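Local atomic coordinates of NIF3-related protein (Bacillus cereus, PDB entry 2GX8), a protein that is of unknown function but, as a NIF3-family member, carries a conserved two-zinc site and a domain thought to be regulatory. Residues G356-V359 against E360-M363; V132-G136 against V137-L141; A285-V288 against K289-D293. All coordinates share one frame; numbering follows the deposited sequence.

Interaction 1 (G356-V359 against E360-M363); sequences GHNV and EKVM. With ZN (zinc ion), chain L; ZN (zinc ion), chain M.
His357 and Glu360, three residues apart on a 3-10 turn, reach out together to one zinc ion and contribute two of the five protein ligands of the dimetal site of the NIF3 family. His357 binds that zinc through NE2 at 2.1 Å, and Glu360 OE1 completes the pair more loosely at 2.5 Å. The other oxygen, Glu360 OE2, holds the second zinc at 2.2 Å, so a carboxylate, with two oxygens on one carbon, suits the place as a bridge between metals. OE1 lies at the edge of the imidazole near its plane, while the carboxylate plane is turned 78° from the ring. His93 completes the first zinc's ligands, His92 and Asp131 those of the second; Asp336 OD2 is hydrogen-bonded to His357 ND1, which helps to fix the ring's rotation.

Backbone hydrogen bonds set the spacing. Glu360 N reaches His357 O almost straight, at 3.2 Å and 170°, and Lys361 N bonds to Asn358 O.

On another side of the turn the Lys361 chain, with CG between N and the carbonyl carbon (chi1 66°), runs past Asn358 O and crosses the amide at about a right angle, CD lying against ND2. Asn358 OD1 is bonded to Tyr339 of the second subunit, and Lys361 NZ to Leu292 O. One water joins the polar ends, accepting from both Asn358 ND2 and Lys361 NZ, the latter at 2.8 Å.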
loop_
_atom_site.group_PDB
_atom_site.type_symbol
_atom_site.label_atom_id
_atom_site.label_comp_id
_atom_site.label_asym_id
_atom_site.label_seq_id
_atom_site.Cartn_x
_atom_site.Cartn_y
_atom_site.Cartn_z
ATOM N N GLY C 356 -3.276 -23.641 -26.806
ATOM C CA GLY C 356 -2.040 -23.524 -26.053
ATOM C C GLY C 356 -1.343 -22.210 -26.344
ATOM O O GLY C 356 -1.405 -21.677 -27.463
ATOM N N HIS C 357 -0.666 -21.691 -25.323
ATOM C CA HIS C 357 0.079 -20.448 -25.388
ATOM C C HIS C 357 1.159 -20.534 -26.496
ATOM O O HIS C 357 1.472 -19.557 -27.151
ATOM C CB HIS C 357 0.751 -20.257 -24.024
ATOM C CG HIS C 357 1.272 -18.884 -23.754
ATOM N ND1 HIS C 357 1.091 -18.259 -22.537
ATOM C CD2 HIS C 357 2.007 -18.031 -24.507
ATOM C CE1 HIS C 357 1.692 -17.084 -22.547
ATOM N NE2 HIS C 357 2.238 -16.912 -23.743
ATOM N N ASN C 358 1.688 -21.730 -26.718
ATOM C CA ASN C 358 2.746 -21.930 -27.682
ATOM C C ASN C 358 2.377 -21.646 -29.126
ATOM O O ASN C 358 3.259 -21.660 -29.959
ATOM C CB ASN C 358 3.318 -23.337 -27.555
ATOM C CG ASN C 358 4.588 -23.535 -28.352
ATOM O OD1 ASN C 358 5.667 -23.080 -27.955
ATOM N ND2 ASN C 358 4.476 -24.249 -29.465
ATOM N N VAL C 359 1.107 -21.377 -29.437
ATOM C CA VAL C 359 0.750 -21.056 -30.817
ATOM C C VAL C 359 1.316 -19.694 -31.245
ATOM O O VAL C 359 1.264 -19.337 -32.412
ATOM C CB VAL C 359 -0.782 -21.155 -31.109
ATOM C CG1 VAL C 359 -1.298 -22.522 -30.714
ATOM C CG2 VAL C 359 -1.565 -20.070 -30.398
ATOM N N GLU C 360 1.831 -18.929 -30.286
ATOM C CA GLU C 360 2.500 -17.657 -30.567
ATOM C C GLU C 360 3.817 -17.856 -31.291
ATOM O O GLU C 360 4.472 -16.911 -31.666
ATOM C CB GLU C 360 2.835 -16.934 -29.286
ATOM C CG GLU C 360 1.657 -16.343 -28.639
ATOM C CD GLU C 360 2.081 -15.489 -27.464
ATOM O OE1 GLU C 360 2.985 -15.911 -26.707
ATOM O OE2 GLU C 360 1.526 -14.383 -27.315
ATOM N N LYS C 361 4.212 -19.107 -31.448
ATOM C CA LYS C 361 5.417 -19.468 -32.153
ATOM C C LYS C 361 5.403 -18.927 -33.599
ATOM O O LYS C 361 6.447 -18.863 -34.241
ATOM C CB LYS C 361 5.532 -20.994 -32.140
ATOM C CG LYS C 361 4.427 -21.676 -32.941
ATOM C CD LYS C 361 4.626 -23.157 -32.970
ATOM C CE LYS C 361 3.594 -23.868 -33.849
ATOM N NZ LYS C 361 2.346 -24.189 -33.158
ATOM N N VAL C 362 4.225 -18.528 -34.105
ATOM C CA VAL C 362 4.081 -18.012 -35.499
ATOM C C VAL C 362 4.858 -16.734 -35.668
ATOM O O VAL C 362 5.166 -16.290 -36.754
ATOM C CB VAL C 362 2.628 -17.695 -35.837
ATOM C CG1 VAL C 362 1.856 -18.968 -36.017
ATOM C CG2 VAL C 362 2.008 -16.796 -34.747
ATOM N N MET C 363 5.164 -16.150 -34.534
ATOM C CA MET C 363 5.875 -14.910 -34.458
ATOM C C MET C 363 7.344 -15.030 -34.874
ATOM O O MET C 363 7.945 -14.052 -35.277
ATOM C CB MET C 363 5.618 -14.348 -33.050
ATOM C CG MET C 363 6.689 -13.613 -32.396
ATOM S SD MET C 363 7.910 -14.718 -31.666
ATOM C CE MET C 363 9.239 -13.488 -31.790
HETATM ZN ZN ZN L . 3.198 -15.098 -24.349
HETATM ZN ZN ZN M . 2.624 -12.683 -26.563
HETATM O O HOH W 1 2.272 -25.063 -30.456
#

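Interaction 2 (V132-G136 against V137-L141); sequences VAKGG and VNDLL
A tight turn leading into the N-terminus of helix 137-145 is braced by Asp139, whose carboxylate reaches back to the backbone of Gly135. Asp139 OD2 accepts the Gly135 N-H at 2.6 Å, with an N-H...O angle of 157°; the donor meets the oxygen on its anti side, slightly out of the carboxylate plane. With CG anti to its own carbonyl carbon (chi1 -79°), Asp139 is directed at the turn, and the short aspartate side chain sets OD2 beside that amide. The same oxygen lies 3.2 Å from Lys134 CA, so the carboxylate rests against the backbone there. The extended lysine chain crosses it obliquely, CG being the side-chain atom nearest OD2.

The turn itself is a type II beta turn from Ala133 to Gly136, closed by Gly136 N bonding to Ala133 O at 3.0 Å. Gly135 takes its third position with positive phi, a conformation that favours glycine. Gly136 follows at the N-cap position, and its carbonyl begins the helical bonding: Leu140 N points at Gly136 O over 2.9 Å, nearly straight at 176°, while Asp139 N adds a weak bond to the same oxygen.

Leu140 lays its branched end over this junction, CG lying 3.3 Å from Gly136 O and CD1 close to Gly135 O; beyond the turn it packs on Val362. A water donates to Ala133 O and accepts a weak bond from Asn138 N. Asn138 turns its amide elsewhere, OD1 to Gly314 N and ND2 to Asp131 O, the latter tying the helix start to a zinc-binding residue. Val137 meanwhile packs against His92 and Glu360, two zinc ligands.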
loop_
_atom_site.group_PDB
_atom_site.type_symbol
_atom_site.label_atom_id
_atom_site.label_comp_id
_atom_site.label_asym_id
_atom_site.label_seq_id
_atom_site.Cartn_x
_atom_site.Cartn_y
_atom_site.Cartn_z
ATOM N N VAL C 132 0.835 -6.258 -29.474
ATOM C CA VAL C 132 0.073 -5.043 -29.797
ATOM C C VAL C 132 0.250 -4.531 -31.227
ATOM O O VAL C 132 -0.707 -4.106 -31.858
ATOM C CB VAL C 132 0.495 -3.892 -28.821
ATOM C CG1 VAL C 132 -0.255 -2.598 -29.127
ATOM C CG2 VAL C 132 0.288 -4.294 -27.364
ATOM N N ALA C 133 1.476 -4.575 -31.737
ATOM C CA ALA C 133 1.783 -4.008 -33.057
ATOM C C ALA C 133 1.155 -4.694 -34.267
ATOM O O ALA C 133 0.997 -5.917 -34.270
ATOM C CB ALA C 133 3.291 -3.915 -33.251
ATOM N N LYS C 134 0.816 -3.887 -35.284
ATOM C CA LYS C 134 0.304 -4.379 -36.563
ATOM C C LYS C 134 1.366 -5.292 -37.180
ATOM O O LYS C 134 2.568 -4.968 -37.160
ATOM C CB LYS C 134 0.018 -3.206 -37.513
ATOM C CG LYS C 134 -0.423 -3.620 -38.921
ATOM C CD LYS C 134 -0.342 -2.455 -39.914
ATOM C CE LYS C 134 -0.657 -2.913 -41.355
ATOM N NZ LYS C 134 -0.658 -1.793 -42.383
ATOM N N GLY C 135 0.931 -6.443 -37.698
ATOM C CA GLY C 135 1.837 -7.442 -38.273
ATOM C C GLY C 135 2.397 -8.377 -37.199
ATOM O O GLY C 135 3.160 -9.298 -37.495
ATOM N N GLY C 136 2.016 -8.141 -35.946
ATOM C CA GLY C 136 2.492 -8.942 -34.830
ATOM C C GLY C 136 1.763 -10.264 -34.614
ATOM O O GLY C 136 0.996 -10.720 -35.472
ATOM N N VAL C 137 2.005 -10.855 -33.441
ATOM C CA VAL C 137 1.469 -12.151 -33.037
ATOM C C VAL C 137 0.006 -12.377 -33.410
ATOM O O VAL C 137 -0.336 -13.391 -34.023
ATOM C CB VAL C 137 1.651 -12.381 -31.500
ATOM C CG1 VAL C 137 0.939 -13.640 -31.047
ATOM C CG2 VAL C 137 3.101 -12.472 -31.145
ATOM N N ASN C 138 -0.831 -11.408 -33.055
ATOM C CA ASN C 138 -2.269 -11.524 -33.239
ATOM C C ASN C 138 -2.752 -11.373 -34.676
ATOM O O ASN C 138 -3.771 -11.951 -35.027
ATOM C CB ASN C 138 -2.997 -10.629 -32.238
ATOM C CG ASN C 138 -2.818 -11.116 -30.808
ATOM O OD1 ASN C 138 -3.108 -12.275 -30.488
ATOM N ND2 ASN C 138 -2.324 -10.241 -29.938
ATOM N N ASP C 139 -2.026 -10.611 -35.497
ATOM C CA ASP C 139 -2.326 -10.499 -36.929
ATOM C C ASP C 139 -1.921 -11.780 -37.598
ATOM O O ASP C 139 -2.686 -12.343 -38.402
ATOM C CB ASP C 139 -1.582 -9.343 -37.563
ATOM C CG ASP C 139 -2.240 -8.016 -37.270
ATOM O OD1 ASP C 139 -3.493 -7.984 -37.293
ATOM O OD2 ASP C 139 -1.520 -7.008 -37.040
ATOM N N LEU C 140 -0.718 -12.240 -37.245
ATOM C CA LEU C 140 -0.172 -13.514 -37.727
ATOM C C LEU C 140 -1.103 -14.682 -37.413
ATOM O O LEU C 140 -1.246 -15.589 -38.225
ATOM C CB LEU C 140 1.225 -13.772 -37.144
ATOM C CG LEU C 140 2.327 -12.840 -37.659
ATOM C CD1 LEU C 140 3.545 -12.814 -36.746
ATOM C CD2 LEU C 140 2.717 -13.205 -39.100
ATOM N N LEU C 141 -1.746 -14.656 -36.251
ATOM C CA LEU C 141 -2.687 -15.720 -35.887
ATOM C C LEU C 141 -4.029 -15.559 -36.597
ATOM O O LEU C 141 -4.664 -16.552 -36.930
ATOM C CB LEU C 141 -2.906 -15.775 -34.369
ATOM C CG LEU C 141 -1.774 -16.243 -33.466
ATOM C CD1 LEU C 141 -2.104 -15.828 -32.029
ATOM C CD2 LEU C 141 -1.490 -17.739 -33.570
HETATM O O HOH W 2 -1.006 -8.173 -33.350
#

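Interaction 3 (A285-V288 against K289-D293); sequences AEHV and KQSLD
Side chains three and four residues apart along the last turns of helix 281-292 make this contact, with His287 against Ser291, Glu286 against Lys289 and Val288 against Leu292. The first pair is a CH-pi contact: Ser291 CB sits over the face of the His287 imidazole, 4.1 Å from its centroid and 9° off the ring normal, although the exact geometry is doubtful because the same CB is modelled too close to His287 O. His287 has CG anti to its backbone N (chi1 180°), which carries the ring along the helix to Ser291, whose OG also lies over the ring, near CE1 at 3.7 Å. Gln290 NE2 approaches the ring obliquely near CD2, its amide plane turned 45° from the imidazole.

Glu286 and Lys289 lie side by side and point the same way. Their ion pair is long, Glu286 OE2 to Lys289 NZ being 3.7 Å, and the lysine methylene CE comes closer to the carboxylate than the ammonium does. NZ has a stronger partner, the terminal carboxylate of Val397 of the second subunit, with which it forms a salt bridge. A long, flexible lysine can serve both, and its charge probably steadies the two carboxylates.

Helical backbone bonds underlie these pairs. Gln290 N bonds to Glu286 O at 3.1 Å, and Leu292 N to Val288 O at 2.8 Å. Asp293, with positive phi, then leaves the helical conformation.

Val288 and Leu292 make the apolar side, their methyls CG1 and CD1 meeting at 3.9 Å. Both branched side chains continue inward: Val288 packs on Leu145 and Leu292 on Leu141 and Ala144 of helix 137-145, while both touch Pro355, just beyond strand 351-354 on the way to helix 362-377.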
loop_
_atom_site.group_PDB
_atom_site.type_symbol
_atom_site.label_atom_id
_atom_site.label_comp_id
_atom_site.label_asym_id
_atom_site.label_seq_id
_atom_site.Cartn_x
_atom_site.Cartn_y
_atom_site.Cartn_z
ATOM N N ALA C 285 -12.706 -25.910 -34.070
ATOM C CA ALA C 285 -11.618 -26.457 -33.237
ATOM C C ALA C 285 -10.601 -27.275 -34.024
ATOM O O ALA C 285 -9.413 -27.149 -33.759
ATOM C CB ALA C 285 -12.179 -27.293 -32.164
ATOM N N GLU C 286 -11.071 -28.118 -34.962
ATOM C CA GLU C 286 -10.202 -28.884 -35.872
ATOM C C GLU C 286 -9.419 -27.931 -36.746
ATOM O O GLU C 286 -8.208 -28.093 -36.923
ATOM C CB GLU C 286 -11.002 -29.835 -36.800
ATOM C CG GLU C 286 -11.546 -31.051 -36.082
ATOM C CD GLU C 286 -10.438 -31.811 -35.350
ATOM O OE1 GLU C 286 -9.466 -32.183 -36.057
ATOM O OE2 GLU C 286 -10.536 -32.020 -34.096
ATOM N N HIS C 287 -10.130 -26.947 -37.299
ATOM C CA HIS C 287 -9.519 -25.921 -38.124
ATOM C C HIS C 287 -8.436 -25.197 -37.328
ATOM O O HIS C 287 -7.376 -24.942 -37.860
ATOM C CB HIS C 287 -10.549 -24.933 -38.626
ATOM C CG HIS C 287 -9.970 -23.851 -39.481
ATOM N ND1 HIS C 287 -9.832 -22.549 -39.045
ATOM C CD2 HIS C 287 -9.481 -23.878 -40.746
ATOM C CE1 HIS C 287 -9.281 -21.822 -40.001
ATOM N NE2 HIS C 287 -9.047 -22.606 -41.040
ATOM N N VAL C 288 -8.676 -24.882 -36.063
ATOM C CA VAL C 288 -7.605 -24.284 -35.249
ATOM C C VAL C 288 -6.365 -25.177 -35.174
ATOM O O VAL C 288 -5.253 -24.675 -35.210
ATOM C CB VAL C 288 -8.086 -23.935 -33.854
ATOM C CG1 VAL C 288 -6.907 -23.632 -32.897
ATOM C CG2 VAL C 288 -9.027 -22.758 -33.954
ATOM N N LYS C 289 -6.556 -26.497 -35.134
ATOM C CA LYS C 289 -5.424 -27.438 -35.001
ATOM C C LYS C 289 -4.562 -27.527 -36.238
ATOM O O LYS C 289 -3.343 -27.509 -36.153
ATOM C CB LYS C 289 -5.891 -28.846 -34.576
ATOM C CG LYS C 289 -6.646 -28.866 -33.255
ATOM C CD LYS C 289 -6.615 -30.203 -32.530
ATOM C CE LYS C 289 -7.389 -31.269 -33.241
ATOM N NZ LYS C 289 -7.194 -32.591 -32.583
ATOM N N GLN C 290 -5.212 -27.627 -37.388
ATOM C CA GLN C 290 -4.529 -27.743 -38.659
ATOM C C GLN C 290 -3.866 -26.427 -38.978
ATOM O O GLN C 290 -2.695 -26.361 -39.359
ATOM C CB GLN C 290 -5.547 -28.167 -39.748
ATOM C CG GLN C 290 -5.083 -28.101 -41.206
ATOM C CD GLN C 290 -5.275 -26.711 -41.852
ATOM O OE1 GLN C 290 -4.518 -26.322 -42.746
ATOM N NE2 GLN C 290 -6.286 -25.964 -41.394
ATOM N N SER C 291 -4.646 -25.384 -38.751
ATOM C CA SER C 291 -4.340 -24.009 -39.053
ATOM C C SER C 291 -3.179 -23.473 -38.223
ATOM O O SER C 291 -2.299 -22.784 -38.746
ATOM C CB SER C 291 -5.623 -23.258 -38.760
ATOM O OG SER C 291 -5.644 -21.977 -39.277
ATOM N N LEU C 292 -3.177 -23.812 -36.930
ATOM C CA LEU C 292 -2.126 -23.384 -36.001
ATOM C C LEU C 292 -1.089 -24.460 -35.665
ATOM O O LEU C 292 -0.246 -24.220 -34.811
ATOM C CB LEU C 292 -2.718 -22.832 -34.716
ATOM C CG LEU C 292 -3.675 -21.643 -34.857
ATOM C CD1 LEU C 292 -4.040 -21.113 -33.469
ATOM C CD2 LEU C 292 -3.070 -20.552 -35.705
ATOM N N ASP C 293 -1.167 -25.620 -36.331
ATOM C CA ASP C 293 -0.199 -26.715 -36.215
ATOM C C ASP C 293 -0.056 -27.275 -34.808
ATOM O O ASP C 293 1.044 -27.325 -34.253
ATOM C CB ASP C 293 1.172 -26.290 -36.790
ATOM C CG ASP C 293 2.166 -27.468 -36.944
ATOM O OD1 ASP C 293 1.755 -28.651 -36.899
ATOM O OD2 ASP C 293 3.377 -27.198 -37.140
#

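How the interactions relate
Interaction 1 holds zinc ligands and touches both of the others, its centre lying about 12 Å from the centre of each. Against interaction 2 the packing is apolar: Val137 CG1 meets Glu360 CG at 3.7 Å, close behind the bridging carboxylate, and Leu141 CD2 meets Val362 CG2 at 3.8 Å. Toward interaction 3 the link is partly polar, with Lys361 NZ 3.1 Å from Leu292 O at the end of that helix, a probable hydrogen bond. Interactions 2 and 3, centres about 18 Å apart, meet through Leu141 CD2 and Leu292 CD2. The side chain of Val137 lies about 5 Å from a zinc ion and that of Leu292 about 13 Å, so interaction 3 is the more remote.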